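Local coordinates for regulatory protein AsnC (Escherichia coli, PDB 2CG4) that is a DNA-binding regulator that activates asnA transcription, controls transcription of its own gene and represses gidA expression at a post-transcriptional level, at residues G69-I74 with S106-V111. The protein carries 1 engineered substitution. Residues are numbered along the deposited sequence; the frame is centred on the assembly and turned at random.
Sequences GCFIGI and SIFIKV. With ASN (asparagine), chain C.
C70, I72 and I74 form hydrogen-bonded pairs with V111, I109 and I107. The two segments are antiparallel neighbours in the middle of the four-stranded sheet of the Lrp/AsnC ligand-binding domain, a ferredoxin-like alpha+beta fold of the dimeric alpha-beta barrel type. Their axes come within 4.6 Å. The bond from I74 N to I107 O is almost straight, at 179° at the hydrogen. At the I74 end, S106 and I107 both face I74 in a classic beta bulge. I74 O accepts S106 N at 2.9 Å, with I107 N and S106 OG as weaker donors. S106 OG also bonds to L76 N.

F71, F108 and K110 share the sheet face that meets the second subunit. The rings of F71 and F108 are nearly parallel, with planes 3° apart, but slid so far that they barely overlap. CZ of F108 reaches F71 CB at 3.3 Å. F108 CG is anti to the backbone N (chi1 -168°), which turns the ring toward F71; G73 CA lies at the edge of the F108 ring. K110 runs extended beyond CG, and this CG sits over one face of the F71 ring, 4.1 Å from the centroid. Its NZ bonds to Y99 OH of the second subunit. F71 also packs edge-to-face on Y99 and F108 of that subunit.

On the other face most of the apolar side chains pack against helices 82-90 and 116-127, and I74 packs on I133 of strand 133-147. I72 CD1 touches V111 CG1 at 3.4 Å, and C70 SG lies by V111 CG2. L119 touches C70 and V111, while L89 touches I107 and I109. I74 and I109 cross at about a right angle, CD1 to CD1. Beyond the bulge lies the effector pocket, where S106 O accepts ND2 of the bound asparagine at 2.8 Å.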
ATOM      1  N   GLY A  69     -21.979  -8.845   7.747  1.00 37.51           N
ATOM      2  CA  GLY A  69     -21.894  -7.439   7.395  1.00 36.26           C
ATOM      3  C   GLY A  69     -20.507  -7.111   6.896  1.00 34.98           C
ATOM      4  O   GLY A  69     -19.523  -7.763   7.257  1.00 35.17           O
ATOM      5  N   CYS A  70     -20.413  -6.098   6.055  1.00 33.55           N
ATOM      6  CA  CYS A  70     -19.108  -5.679   5.594  1.00 31.84           C
ATOM      7  C   CYS A  70     -19.077  -4.202   5.207  1.00 29.90           C
ATOM      8  O   CYS A  70     -20.116  -3.586   4.995  1.00 30.44           O
ATOM      9  CB  CYS A  70     -18.648  -6.577   4.456  1.00 30.29           C
ATOM     10  SG  CYS A  70     -19.713  -6.546   3.037  1.00 34.21           S
ATOM     11  N   PHE A  71     -17.877  -3.635   5.170  1.00 28.09           N
ATOM     12  CA  PHE A  71     -17.628  -2.385   4.481  1.00 26.58           C
ATOM     13  C   PHE A  71     -16.916  -2.709   3.184  1.00 26.57           C
ATOM     14  O   PHE A  71     -16.092  -3.624   3.140  1.00 27.79           O
ATOM     15  CB  PHE A  71     -16.760  -1.462   5.329  1.00 26.51           C
ATOM     16  CG  PHE A  71     -17.439  -0.972   6.579  1.00 27.60           C
ATOM     17  CD1 PHE A  71     -17.292  -1.656   7.780  1.00 23.79           C
ATOM     18  CD2 PHE A  71     -18.223   0.178   6.555  1.00 26.95           C
ATOM     19  CE1 PHE A  71     -17.923  -1.195   8.936  1.00 27.97           C
ATOM     20  CE2 PHE A  71     -18.851   0.644   7.709  1.00 25.07           C
ATOM     21  CZ  PHE A  71     -18.703  -0.046   8.900  1.00 23.03           C
ATOM     22  N   ILE A  72     -17.259  -1.975   2.129  1.00 23.87           N
ATOM     23  CA  ILE A  72     -16.606  -2.116   0.843  1.00 21.80           C
ATOM     24  C   ILE A  72     -16.083  -0.754   0.428  1.00 21.61           C
ATOM     25  O   ILE A  72     -16.810   0.236   0.479  1.00 21.86           O
ATOM     26  CB  ILE A  72     -17.589  -2.686  -0.202  1.00 22.76           C
ATOM     27  CG1 ILE A  72     -18.350  -3.866   0.417  1.00 21.97           C
ATOM     28  CG2 ILE A  72     -16.870  -3.110  -1.473  1.00 18.18           C
ATOM     29  CD1 ILE A  72     -19.248  -4.572  -0.517  1.00 14.36           C
ATOM     30  N   GLY A  73     -14.806  -0.693   0.064  1.00 21.19           N
ATOM     31  CA  GLY A  73     -14.260   0.502  -0.562  1.00 20.33           C
ATOM     32  C   GLY A  73     -14.380   0.338  -2.062  1.00 21.06           C
ATOM     33  O   GLY A  73     -13.944  -0.659  -2.621  1.00 21.52           O
ATOM     34  N   ILE A  74     -15.000   1.295  -2.722  1.00 23.04           N
ATOM     35  CA  ILE A  74     -15.154   1.218  -4.170  1.00 24.71           C
ATOM     36  C   ILE A  74     -14.113   2.106  -4.837  1.00 26.32           C
ATOM     37  O   ILE A  74     -13.968   3.269  -4.477  1.00 26.61           O
ATOM     38  CB  ILE A  74     -16.571   1.610  -4.606  1.00 24.15           C
ATOM     39  CG1 ILE A  74     -17.548   0.468  -4.301  1.00 23.28           C
ATOM     40  CG2 ILE A  74     -16.606   1.961  -6.090  1.00 25.00           C
ATOM     41  CD1 ILE A  74     -18.393   0.716  -3.102  1.00 23.08           C
ATOM     42  N   SER A 106     -13.013   5.818  -3.589  1.00 24.54           N
ATOM     43  CA  SER A 106     -13.992   6.796  -4.074  1.00 24.18           C
ATOM     44  C   SER A 106     -15.288   6.812  -3.244  1.00 24.01           C
ATOM     45  O   SER A 106     -15.777   7.878  -2.828  1.00 20.95           O
ATOM     46  CB  SER A 106     -14.337   6.538  -5.549  1.00 24.99           C
ATOM     47  OG  SER A 106     -13.216   6.064  -6.295  1.00 28.65           O
ATOM     48  N   ILE A 107     -15.850   5.625  -3.031  1.00 24.02           N
ATOM     49  CA  ILE A 107     -17.017   5.452  -2.163  1.00 24.30           C
ATOM     50  C   ILE A 107     -16.707   4.388  -1.116  1.00 24.68           C
ATOM     51  O   ILE A 107     -16.006   3.417  -1.402  1.00 25.24           O
ATOM     52  CB  ILE A 107     -18.263   5.036  -2.964  1.00 24.40           C
ATOM     53  CG1 ILE A 107     -18.273   5.728  -4.338  1.00 24.68           C
ATOM     54  CG2 ILE A 107     -19.532   5.362  -2.180  1.00 25.32           C
ATOM     55  CD1 ILE A 107     -19.418   5.346  -5.220  1.00 22.35           C
ATOM     56  N   PHE A 108     -17.201   4.589   0.100  1.00 23.08           N
ATOM     57  CA  PHE A 108     -17.077   3.600   1.155  1.00 23.49           C
ATOM     58  C   PHE A 108     -18.501   3.255   1.611  1.00 23.60           C
ATOM     59  O   PHE A 108     -19.255   4.136   2.003  1.00 25.51           O
ATOM     60  CB  PHE A 108     -16.240   4.182   2.307  1.00 23.66           C
ATOM     61  CG  PHE A 108     -15.802   3.171   3.333  1.00 24.36           C
ATOM     62  CD1 PHE A 108     -14.999   2.092   2.974  1.00 27.47           C
ATOM     63  CD2 PHE A 108     -16.167   3.314   4.664  1.00 29.98           C
ATOM     64  CE1 PHE A 108     -14.584   1.157   3.916  1.00 22.54           C
ATOM     65  CE2 PHE A 108     -15.754   2.385   5.623  1.00 28.65           C
ATOM     66  CZ  PHE A 108     -14.961   1.303   5.242  1.00 27.32           C
ATOM     67  N   ILE A 109     -18.875   1.986   1.526  1.00 22.67           N
ATOM     68  CA  ILE A 109     -20.250   1.576   1.757  1.00 22.09           C
ATOM     69  C   ILE A 109     -20.286   0.443   2.762  1.00 23.25           C
ATOM     70  O   ILE A 109     -19.320  -0.294   2.905  1.00 22.62           O
ATOM     71  CB  ILE A 109     -20.975   1.108   0.452  1.00 21.17           C
ATOM     72  CG1 ILE A 109     -20.430  -0.241  -0.011  1.00 21.88           C
ATOM     73  CG2 ILE A 109     -20.864   2.164  -0.657  1.00 17.86           C
ATOM     74  CD1 ILE A 109     -21.018  -0.740  -1.346  1.00 21.89           C
ATOM     75  N   LYS A 110     -21.409   0.330   3.466  1.00 24.75           N
ATOM     76  CA  LYS A 110     -21.734  -0.866   4.231  1.00 26.04           C
ATOM     77  C   LYS A 110     -22.748  -1.702   3.479  1.00 27.64           C
ATOM     78  O   LYS A 110     -23.752  -1.172   3.004  1.00 27.82           O
ATOM     79  CB  LYS A 110     -22.314  -0.482   5.581  1.00 25.02           C
ATOM     80  CG  LYS A 110     -21.894  -1.385   6.695  1.00 24.14           C
ATOM     81  CD  LYS A 110     -22.798  -1.191   7.883  1.00 23.91           C
ATOM     82  CE  LYS A 110     -22.207  -1.826   9.141  1.00 26.49           C
ATOM     83  NZ  LYS A 110     -23.036  -1.459  10.327  1.00 23.82           N
ATOM     84  N   VAL A 111     -22.482  -3.001   3.348  1.00 29.05           N
ATOM     85  CA  VAL A 111     -23.527  -3.920   2.939  1.00 30.71           C
ATOM     86  C   VAL A 111     -23.764  -5.001   3.979  1.00 32.02           C
ATOM     87  O   VAL A 111     -22.829  -5.507   4.593  1.00 32.57           O
ATOM     88  CB  VAL A 111     -23.314  -4.485   1.504  1.00 30.53           C
ATOM     89  CG1 VAL A 111     -22.247  -3.694   0.775  1.00 32.25           C
ATOM     90  CG2 VAL A 111     -23.009  -5.970   1.518  1.00 29.68           C
TER
HETATM   91  N   ASN C1153     -10.657   9.510  -1.804  1.00 33.04           N
HETATM   92  CA  ASN C1153     -10.845  10.918  -2.264  1.00 32.27           C
HETATM   93  C   ASN C1153      -9.837  11.861  -1.667  1.00 31.97           C
HETATM   94  O   ASN C1153      -9.512  11.787  -0.476  1.00 32.82           O
HETATM   95  CB  ASN C1153     -12.249  11.406  -1.957  1.00 31.20           C
HETATM   96  CG  ASN C1153     -13.285  10.691  -2.770  1.00 31.38           C
HETATM   97  OD1 ASN C1153     -13.236  10.691  -4.001  1.00 29.42           O
HETATM   98  ND2 ASN C1153     -14.221  10.053  -2.091  1.00 33.29           N
HETATM   99  OXT ASN C1153      -9.322  12.699  -2.398  1.00 31.44           O